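Local coordinates for protein Two-component system sensor histidine kinase (Bacteroides thetaiotaomicron, PDB 3OTT) that probably senses saccharides through this extracellular beta-propeller and beta-sandwich part and passes the signal on by phosphorylation of a histidine, at residues R202-I207 with L213-P218; C168-I171 with K176-G179; Y254-H257 with P262-H265. One frame throughout, in Å; residues are numbered along the deposited sequence. Where two conformers were deposited one is given.

Interaction 1. Residues R202-I207 with L213-P218; sequences RQCVWI and LFQYFP
Q215 and W206 lie alongside each other because each turns its CG anti to its own carbonyl carbon (chi1 -79° and -62°), sending amide and indole the same way from adjacent strands. They face one another as a non-hydrogen-bonded pair in the beta hairpin of strands 204-209 and 212-217, the two middle strands of a four-stranded antiparallel propeller blade. The extended end of the glutamine is laid flat on the indole, with amide and ring planes almost parallel. Q215 CG makes a CH-pi contact 3.5 Å from the centroid of the six-membered ring of W206, and further out Q215 CD sits 3.5 Å from W206 CH2. L213 joins the same ring, its CD2 3.8 Å from W206 CZ3.

Both ends of the amide are held, which fixes its rotation. Q215 NE2 donates within its own plane to C204 SG, a long (3.3 Å) but nearly straight bond at 176°, while OE1 is bonded to T226 on strand 222-229. W206 NE1 goes to D199, whose carboxylate also forms a salt bridge with R202. The backbones of Q203 and C204 both face D199 in a G1 beta bulge.

On the other side of the sheet are V205, I207, F214 and Y216. Here I207 CD1 rests 3.7 Å from Y216 CB, while paired backbone bonds such as V205 N to Y216 O (2.9 Å) join the strands. Near the bulge the second subunit comes close, its Q203 packing on Q203 and its T220 on F217. The F217 ring takes C204 CB off-centre, 3.7 Å from F217 CE1, and meets R202 O in plane at its edge, that oxygen lying 3.9 Å from F217 CE1.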
loop_
_atom_site.group_PDB
_atom_site.type_symbol
_atom_site.label_atom_id
_atom_site.label_comp_id
_atom_site.label_asym_id
_atom_site.label_seq_id
_atom_site.Cartn_x
_atom_site.Cartn_y
_atom_site.Cartn_z
ATOM N N ARG B 202 -4.564 -3.996 -20.113
ATOM C CA ARG B 202 -5.401 -4.714 -21.082
ATOM C C ARG B 202 -5.911 -6.035 -20.519
ATOM O O ARG B 202 -6.775 -6.674 -21.133
ATOM C CB ARG B 202 -4.647 -4.941 -22.395
ATOM C CG ARG B 202 -4.409 -3.604 -23.245
ATOM C CD ARG B 202 -3.567 -3.817 -24.519
ATOM N NE ARG B 202 -3.190 -2.500 -25.080
ATOM C CZ ARG B 202 -2.081 -1.791 -24.790
ATOM N NH1 ARG B 202 -1.143 -2.252 -23.966
ATOM N NH2 ARG B 202 -1.874 -0.629 -25.394
ATOM N N GLN B 203 -5.386 -6.451 -19.366
ATOM C CA GLN B 203 -5.732 -7.763 -18.773
ATOM C C GLN B 203 -5.490 -8.972 -19.693
ATOM O O GLN B 203 -6.385 -9.839 -19.850
ATOM C CB GLN B 203 -7.145 -7.742 -18.225
ATOM C CG GLN B 203 -7.298 -6.566 -17.185
ATOM C CD GLN B 203 -8.648 -6.516 -16.575
ATOM O OE1 GLN B 203 -9.697 -6.567 -17.278
ATOM N NE2 GLN B 203 -8.669 -6.464 -15.248
ATOM N N CYS B 204 -4.306 -9.007 -20.310
ATOM C CA CYS B 204 -3.917 -10.104 -21.182
ATOM C C CYS B 204 -2.488 -10.494 -20.876
ATOM O O CYS B 204 -1.748 -9.795 -20.192
ATOM C CB CYS B 204 -4.032 -9.698 -22.684
ATOM S SG CYS B 204 -2.956 -8.252 -23.154
ATOM N N VAL B 205 -2.098 -11.600 -21.465
ATOM C CA VAL B 205 -0.702 -11.949 -21.610
ATOM C C VAL B 205 -0.374 -11.832 -23.074
ATOM O O VAL B 205 -0.957 -12.515 -23.870
ATOM C CB VAL B 205 -0.470 -13.375 -21.177
ATOM C CG1 VAL B 205 1.008 -13.769 -21.358
ATOM C CG2 VAL B 205 -0.868 -13.533 -19.720
ATOM N N TRP B 206 0.574 -10.955 -23.426
ATOM C CA TRP B 206 1.192 -10.933 -24.738
ATOM C C TRP B 206 2.185 -12.038 -24.977
ATOM O O TRP B 206 2.927 -12.388 -24.076
ATOM C CB TRP B 206 1.910 -9.642 -24.896
ATOM C CG TRP B 206 1.058 -8.443 -24.848
ATOM C CD1 TRP B 206 0.813 -7.628 -23.774
ATOM C CD2 TRP B 206 0.406 -7.856 -25.969
ATOM N NE1 TRP B 206 0.009 -6.576 -24.159
ATOM C CE2 TRP B 206 -0.231 -6.681 -25.513
ATOM C CE3 TRP B 206 0.321 -8.207 -27.336
ATOM C CZ2 TRP B 206 -0.948 -5.848 -26.363
ATOM C CZ3 TRP B 206 -0.419 -7.354 -28.211
ATOM C CH2 TRP B 206 -1.035 -6.199 -27.705
ATOM N N ILE B 207 2.156 -12.606 -26.179
ATOM C CA ILE B 207 2.902 -13.810 -26.573
ATOM C C ILE B 207 3.587 -13.586 -27.924
ATOM O O ILE B 207 2.947 -13.385 -28.936
ATOM C CB ILE B 207 1.952 -15.028 -26.709
ATOM C CG1 ILE B 207 1.108 -15.185 -25.416
ATOM C CG2 ILE B 207 2.778 -16.301 -26.912
ATOM C CD1 ILE B 207 -0.232 -15.819 -25.652
ATOM N N LEU B 213 2.198 -12.074 -33.097
ATOM C CA LEU B 213 2.050 -11.544 -31.780
ATOM C C LEU B 213 0.561 -11.868 -31.326
ATOM O O LEU B 213 -0.400 -11.502 -32.042
ATOM C CB LEU B 213 2.211 -10.027 -31.854
ATOM C CG LEU B 213 2.141 -9.266 -30.529
ATOM C CD1 LEU B 213 3.132 -9.842 -29.481
ATOM C CD2 LEU B 213 2.353 -7.759 -30.749
ATOM N N PHE B 214 0.405 -12.578 -30.207
ATOM C CA PHE B 214 -0.905 -12.948 -29.656
ATOM C C PHE B 214 -1.197 -12.185 -28.408
ATOM O O PHE B 214 -0.276 -11.852 -27.646
ATOM C CB PHE B 214 -0.954 -14.408 -29.322
ATOM C CG PHE B 214 -0.810 -15.310 -30.523
ATOM C CD1 PHE B 214 0.424 -15.801 -30.892
ATOM C CD2 PHE B 214 -1.956 -15.706 -31.270
ATOM C CE1 PHE B 214 0.540 -16.706 -32.046
ATOM C CE2 PHE B 214 -1.856 -16.569 -32.389
ATOM C CZ PHE B 214 -0.574 -17.064 -32.784
ATOM N N GLN B 215 -2.479 -11.950 -28.157
ATOM C CA GLN B 215 -2.920 -11.636 -26.819
ATOM C C GLN B 215 -3.787 -12.767 -26.322
ATOM O O GLN B 215 -4.749 -13.134 -26.980
ATOM C CB GLN B 215 -3.790 -10.420 -26.856
ATOM C CG GLN B 215 -3.043 -9.164 -26.951
ATOM C CD GLN B 215 -3.969 -7.986 -27.149
ATOM O OE1 GLN B 215 -4.439 -7.722 -28.274
ATOM N NE2 GLN B 215 -4.225 -7.254 -26.059
ATOM N N TYR B 216 -3.507 -13.274 -25.124
ATOM C CA TYR B 216 -4.371 -14.285 -24.476
ATOM C C TYR B 216 -5.057 -13.623 -23.293
ATOM O O TYR B 216 -4.431 -12.873 -22.563
ATOM C CB TYR B 216 -3.517 -15.452 -24.051
ATOM C CG TYR B 216 -4.157 -16.401 -23.058
ATOM C CD1 TYR B 216 -5.163 -17.277 -23.473
ATOM C CD2 TYR B 216 -3.772 -16.435 -21.731
ATOM C CE1 TYR B 216 -5.765 -18.160 -22.640
ATOM C CE2 TYR B 216 -4.436 -17.328 -20.839
ATOM C CZ TYR B 216 -5.438 -18.212 -21.346
ATOM O OH TYR B 216 -6.110 -19.166 -20.598
ATOM N N PHE B 217 -6.337 -13.918 -23.081
ATOM C CA PHE B 217 -7.110 -13.239 -22.015
ATOM C C PHE B 217 -7.583 -14.303 -21.076
ATOM O O PHE B 217 -8.591 -15.013 -21.381
ATOM C CB PHE B 217 -8.339 -12.504 -22.595
ATOM C CG PHE B 217 -7.983 -11.464 -23.599
ATOM C CD1 PHE B 217 -7.757 -10.163 -23.181
ATOM C CD2 PHE B 217 -7.856 -11.780 -24.973
ATOM C CE1 PHE B 217 -7.427 -9.137 -24.110
ATOM C CE2 PHE B 217 -7.512 -10.788 -25.895
ATOM C CZ PHE B 217 -7.289 -9.448 -25.463
ATOM N N PRO B 218 -6.898 -14.438 -19.939
ATOM C CA PRO B 218 -7.200 -15.533 -19.001
ATOM C C PRO B 218 -8.616 -15.461 -18.434
ATOM O O PRO B 218 -9.189 -16.496 -18.104
ATOM C CB PRO B 218 -6.129 -15.413 -17.887
ATOM C CG PRO B 218 -5.165 -14.283 -18.329
ATOM C CD PRO B 218 -5.738 -13.601 -19.541
#

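Interaction 2. Residues C168-I171 with K176-G179; sequences CRYI and KFEG
The hairpin of strands 166-171 and 176-180 forms the third and outermost strands of a beta-propeller blade, and it sets Y170 against F177 as a non-hydrogen-bonded pair. Y170 CD1 comes down over one face of the F177 ring toward its rim, 3.5 Å from F177 CZ, with the two rings turned obliquely. C168 reaches the same phenylalanine, its SG 3.8 Å from F177 CD2. L143 and V161 also touch F177, while Y170 meets W116 of the preceding blade edge-to-face. With F177 cut back to an alanine, C168 SG and Y170 CD1 would probably face a gap, and the tyrosine ring would lose the surface it rests on.

The other face carries charge. R169 and E178 run side by side, pointing the same way, and R169 NH2 makes a nearly straight salt bridge of 3.0 Å to E178 OE1. The acid oxygen lies in the guanidinium plane, yet the donor approaches it from above the carboxylate plane, 45° out. R169 NH1 has a second partner in Y160 OH, so two groups fix the guanidinium. I171 crosses the glutamate at about a right angle, its CD1 3.6 Å from E178 CB. Between the strands R169 and E178 exchange two backbone bonds, and toward the turn I171 N donates to K176 O at 2.8 Å.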
loop_
_atom_site.group_PDB
_atom_site.type_symbol
_atom_site.label_atom_id
_atom_site.label_comp_id
_atom_site.label_asym_id
_atom_site.label_seq_id
_atom_site.Cartn_x
_atom_site.Cartn_y
_atom_site.Cartn_z
ATOM N N CYS B 168 2.109 -23.092 -22.364
ATOM C CA CYS B 168 1.375 -23.802 -21.405
ATOM C C CYS B 168 1.397 -23.030 -20.101
ATOM O O CYS B 168 2.093 -22.023 -19.963
ATOM C CB CYS B 168 1.967 -25.174 -21.263
ATOM S SG CYS B 168 3.555 -25.233 -20.494
ATOM N N ARG B 169 0.629 -23.524 -19.145
ATOM C CA ARG B 169 0.401 -22.849 -17.900
ATOM C C ARG B 169 0.469 -23.822 -16.742
ATOM O O ARG B 169 -0.213 -24.841 -16.747
ATOM C CB ARG B 169 -0.970 -22.181 -17.908
ATOM C CG ARG B 169 -1.282 -21.543 -16.573
ATOM C CD ARG B 169 -2.562 -20.729 -16.589
ATOM N NE ARG B 169 -3.729 -21.465 -17.061
ATOM C CZ ARG B 169 -4.816 -20.881 -17.556
ATOM N NH1 ARG B 169 -4.891 -19.551 -17.651
ATOM N NH2 ARG B 169 -5.814 -21.628 -17.978
ATOM N N TYR B 170 1.234 -23.495 -15.707
ATOM C CA TYR B 170 1.339 -24.424 -14.572
ATOM C C TYR B 170 0.041 -24.643 -13.787
ATOM O O TYR B 170 -0.698 -23.690 -13.496
ATOM C CB TYR B 170 2.366 -23.900 -13.615
ATOM C CG TYR B 170 2.744 -24.818 -12.509
ATOM C CD1 TYR B 170 3.044 -26.156 -12.745
ATOM C CD2 TYR B 170 2.840 -24.327 -11.223
ATOM C CE1 TYR B 170 3.434 -26.983 -11.677
ATOM C CE2 TYR B 170 3.258 -25.116 -10.178
ATOM C CZ TYR B 170 3.545 -26.435 -10.389
ATOM O OH TYR B 170 3.943 -27.204 -9.304
ATOM N N ILE B 171 -0.180 -25.895 -13.408
ATOM C CA ILE B 171 -1.314 -26.278 -12.564
ATOM C C ILE B 171 -0.795 -26.710 -11.176
ATOM O O ILE B 171 -0.383 -27.844 -11.005
ATOM C CB ILE B 171 -2.148 -27.416 -13.210
ATOM C CG1 ILE B 171 -2.376 -27.126 -14.711
ATOM C CG2 ILE B 171 -3.461 -27.619 -12.412
ATOM C CD1 ILE B 171 -2.977 -28.373 -15.592
ATOM N N LYS B 176 1.082 -30.349 -12.904
ATOM C CA LYS B 176 1.199 -30.539 -14.330
ATOM C C LYS B 176 1.043 -29.225 -15.123
ATOM O O LYS B 176 0.840 -28.177 -14.565
ATOM C CB LYS B 176 0.155 -31.546 -14.807
ATOM C CG LYS B 176 0.380 -32.961 -14.356
ATOM C CD LYS B 176 -0.402 -33.876 -15.342
ATOM C CE LYS B 176 -0.636 -35.302 -14.766
ATOM N NZ LYS B 176 0.661 -36.034 -14.656
ATOM N N PHE B 177 1.105 -29.296 -16.436
ATOM C CA PHE B 177 0.956 -28.107 -17.217
ATOM C C PHE B 177 -0.201 -28.207 -18.204
ATOM O O PHE B 177 -0.303 -29.139 -18.941
ATOM C CB PHE B 177 2.276 -27.773 -17.947
ATOM C CG PHE B 177 3.392 -27.417 -17.009
ATOM C CD1 PHE B 177 4.111 -28.422 -16.347
ATOM C CD2 PHE B 177 3.733 -26.078 -16.780
ATOM C CE1 PHE B 177 5.109 -28.088 -15.461
ATOM C CE2 PHE B 177 4.772 -25.736 -15.923
ATOM C CZ PHE B 177 5.452 -26.746 -15.251
ATOM N N GLU B 178 -1.001 -27.168 -18.265
ATOM C CA GLU B 178 -2.088 -27.142 -19.223
ATOM C C GLU B 178 -1.637 -26.383 -20.494
ATOM O O GLU B 178 -1.205 -25.229 -20.387
ATOM C CB GLU B 178 -3.263 -26.398 -18.554
ATOM C CG GLU B 178 -4.443 -26.212 -19.494
ATOM C CD GLU B 178 -5.585 -25.316 -18.933
ATOM O OE1 GLU B 178 -5.403 -24.604 -17.881
ATOM O OE2 GLU B 178 -6.662 -25.328 -19.605
ATOM N N GLY B 179 -1.727 -26.994 -21.659
ATOM C CA GLY B 179 -1.444 -26.311 -22.942
ATOM C C GLY B 179 -2.411 -25.172 -23.296
ATOM O O GLY B 179 -3.570 -25.172 -22.846
#

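Interaction 3. Residues Y254-H257 with P262-H265; sequences YVYH and PLQH
Y254 lays its ring and hydroxyl over H265, after a start that meets other atoms. Its CB starts 4.1 Å from Q264 O, the carbonyl oxygen that accepts the backbone bond from V255 N. At the near side of the ring Y254 CD2 meets L263 CD1 at 3.8 Å. Beyond it Y254 CE2 lies 3.7 Å from H265 CG, and Y254 CZ is closer still, 3.3 Å from H265 CD2. The hydroxyl ends over a face of the imidazole, with Y254 OH 3.3 Å from H265 NE2, a nitrogen already hydrogen-bonded to N251 O. The result is an offset stack, the ring planes only 14° apart. H265 supplies its half by putting CG anti to the backbone N (chi1 176°), which carries the imidazole across to the tyrosine.

L263 sends its two methyls to different residues: CD1 to Y254, and CD2 to Y256, where it sits 3.9 Å from Y256 CB. V255 and Q264 close the hairpin with a pair of backbone bonds, the one from Q264 N to V255 O being the longer at 3.2 Å.

Strand 252-256 lies third in its propeller blade, with 264-266 on its outer flank and 245-249 on the inner, where the backbones of Y254 and Y256 are hydrogen-bonded to those of A247 and L245. Strand 222-229 of the neighbouring blade packs against the aromatic side: F229 stacks with Y254, and both E227 and F229 touch L263.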
loop_
_atom_site.group_PDB
_atom_site.type_symbol
_atom_site.label_atom_id
_atom_site.label_comp_id
_atom_site.label_asym_id
_atom_site.label_seq_id
_atom_site.Cartn_x
_atom_site.Cartn_y
_atom_site.Cartn_z
ATOM N N TYR B 254 8.449 -2.345 -33.027
ATOM C CA TYR B 254 7.075 -2.045 -33.357
ATOM C C TYR B 254 6.436 -1.594 -32.074
ATOM O O TYR B 254 6.771 -2.094 -30.985
ATOM C CB TYR B 254 6.326 -3.246 -33.874
ATOM C CG TYR B 254 6.713 -3.622 -35.283
ATOM C CD1 TYR B 254 7.844 -4.372 -35.512
ATOM C CD2 TYR B 254 5.932 -3.222 -36.398
ATOM C CE1 TYR B 254 8.183 -4.776 -36.779
ATOM C CE2 TYR B 254 6.285 -3.599 -37.704
ATOM C CZ TYR B 254 7.419 -4.391 -37.873
ATOM O OH TYR B 254 7.903 -4.762 -39.110
ATOM N N VAL B 255 5.574 -0.596 -32.214
ATOM C CA VAL B 255 4.925 0.006 -31.074
ATOM C C VAL B 255 3.408 -0.084 -31.342
ATOM O O VAL B 255 2.912 0.474 -32.315
ATOM C CB VAL B 255 5.386 1.523 -30.884
ATOM C CG1 VAL B 255 4.651 2.214 -29.798
ATOM C CG2 VAL B 255 6.835 1.666 -30.633
ATOM N N TYR B 256 2.688 -0.752 -30.431
ATOM C CA TYR B 256 1.239 -0.992 -30.567
ATOM C C TYR B 256 0.483 -0.142 -29.552
ATOM O O TYR B 256 0.779 -0.148 -28.317
ATOM C CB TYR B 256 0.959 -2.514 -30.340
ATOM C CG TYR B 256 -0.540 -2.858 -30.301
ATOM C CD1 TYR B 256 -1.238 -2.757 -29.126
ATOM C CD2 TYR B 256 -1.262 -3.213 -31.492
ATOM C CE1 TYR B 256 -2.621 -3.049 -29.053
ATOM C CE2 TYR B 256 -2.640 -3.468 -31.434
ATOM C CZ TYR B 256 -3.298 -3.388 -30.195
ATOM O OH TYR B 256 -4.615 -3.628 -30.054
ATOM N N HIS B 257 -0.530 0.547 -30.028
ATOM C CA HIS B 257 -1.321 1.382 -29.149
ATOM C C HIS B 257 -2.718 0.783 -29.069
ATOM O O HIS B 257 -3.086 0.280 -28.003
ATOM C CB HIS B 257 -1.295 2.864 -29.584
ATOM C CG HIS B 257 -2.295 3.728 -28.862
ATOM N ND1 HIS B 257 -2.207 4.021 -27.509
ATOM C CD2 HIS B 257 -3.397 4.371 -29.314
ATOM C CE1 HIS B 257 -3.223 4.789 -27.156
ATOM N NE2 HIS B 257 -3.951 5.027 -28.234
ATOM N N PRO B 262 -2.298 2.997 -36.448
ATOM C CA PRO B 262 -1.162 2.441 -37.160
ATOM C C PRO B 262 -0.031 2.079 -36.187
ATOM O O PRO B 262 0.316 2.879 -35.361
ATOM C CB PRO B 262 -0.703 3.597 -38.028
ATOM C CG PRO B 262 -2.006 4.429 -38.246
ATOM C CD PRO B 262 -2.752 4.300 -36.977
ATOM N N LEU B 263 0.554 0.907 -36.317
ATOM C CA LEU B 263 1.785 0.585 -35.600
ATOM C C LEU B 263 2.834 1.597 -36.001
ATOM O O LEU B 263 2.853 2.033 -37.149
ATOM C CB LEU B 263 2.325 -0.757 -36.072
ATOM C CG LEU B 263 1.530 -2.014 -35.724
ATOM C CD1 LEU B 263 2.160 -3.132 -36.464
ATOM C CD2 LEU B 263 1.521 -2.244 -34.162
ATOM N N GLN B 264 3.702 1.994 -35.069
ATOM C CA GLN B 264 4.901 2.705 -35.467
ATOM C C GLN B 264 5.973 1.650 -35.652
ATOM O O GLN B 264 6.092 0.728 -34.840
ATOM C CB GLN B 264 5.390 3.682 -34.406
ATOM C CG GLN B 264 4.414 4.159 -33.381
ATOM C CD GLN B 264 5.092 5.217 -32.530
ATOM O OE1 GLN B 264 6.140 5.758 -32.952
ATOM N NE2 GLN B 264 4.531 5.525 -31.355
ATOM N N HIS B 265 6.752 1.757 -36.700
ATOM C CA HIS B 265 7.821 0.805 -36.906
ATOM C C HIS B 265 9.155 1.572 -37.015
ATOM O O HIS B 265 9.344 2.421 -37.911
ATOM C CB HIS B 265 7.545 0.035 -38.170
ATOM C CG HIS B 265 8.619 -0.925 -38.560
ATOM N ND1 HIS B 265 8.955 -1.148 -39.872
ATOM C CD2 HIS B 265 9.396 -1.755 -37.829
ATOM C CE1 HIS B 265 9.905 -2.066 -39.936
ATOM N NE2 HIS B 265 10.178 -2.465 -38.711
#

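Overall arrangement
The three contacts are hairpins from three successive blades of one propeller. Interaction 1 joins second and third strands and is largely buried; interactions 2 and 3 join third and fourth strands at the blade edge and are only partly buried. Chemistry follows place: an amide laid on an indole and bonded to a thiol inside, a salt bridge or a tyrosine-histidine stack further out. Interaction 1 touches both others. R202 NH2 probably bonds to H257 O and W206 meets Y256 on the side of interaction 3, while Y216 OH packs 3.2 Å from R169 NH1 on the side of interaction 2. Interactions 2 and 3 stay about 20 Å apart at their nearest atoms.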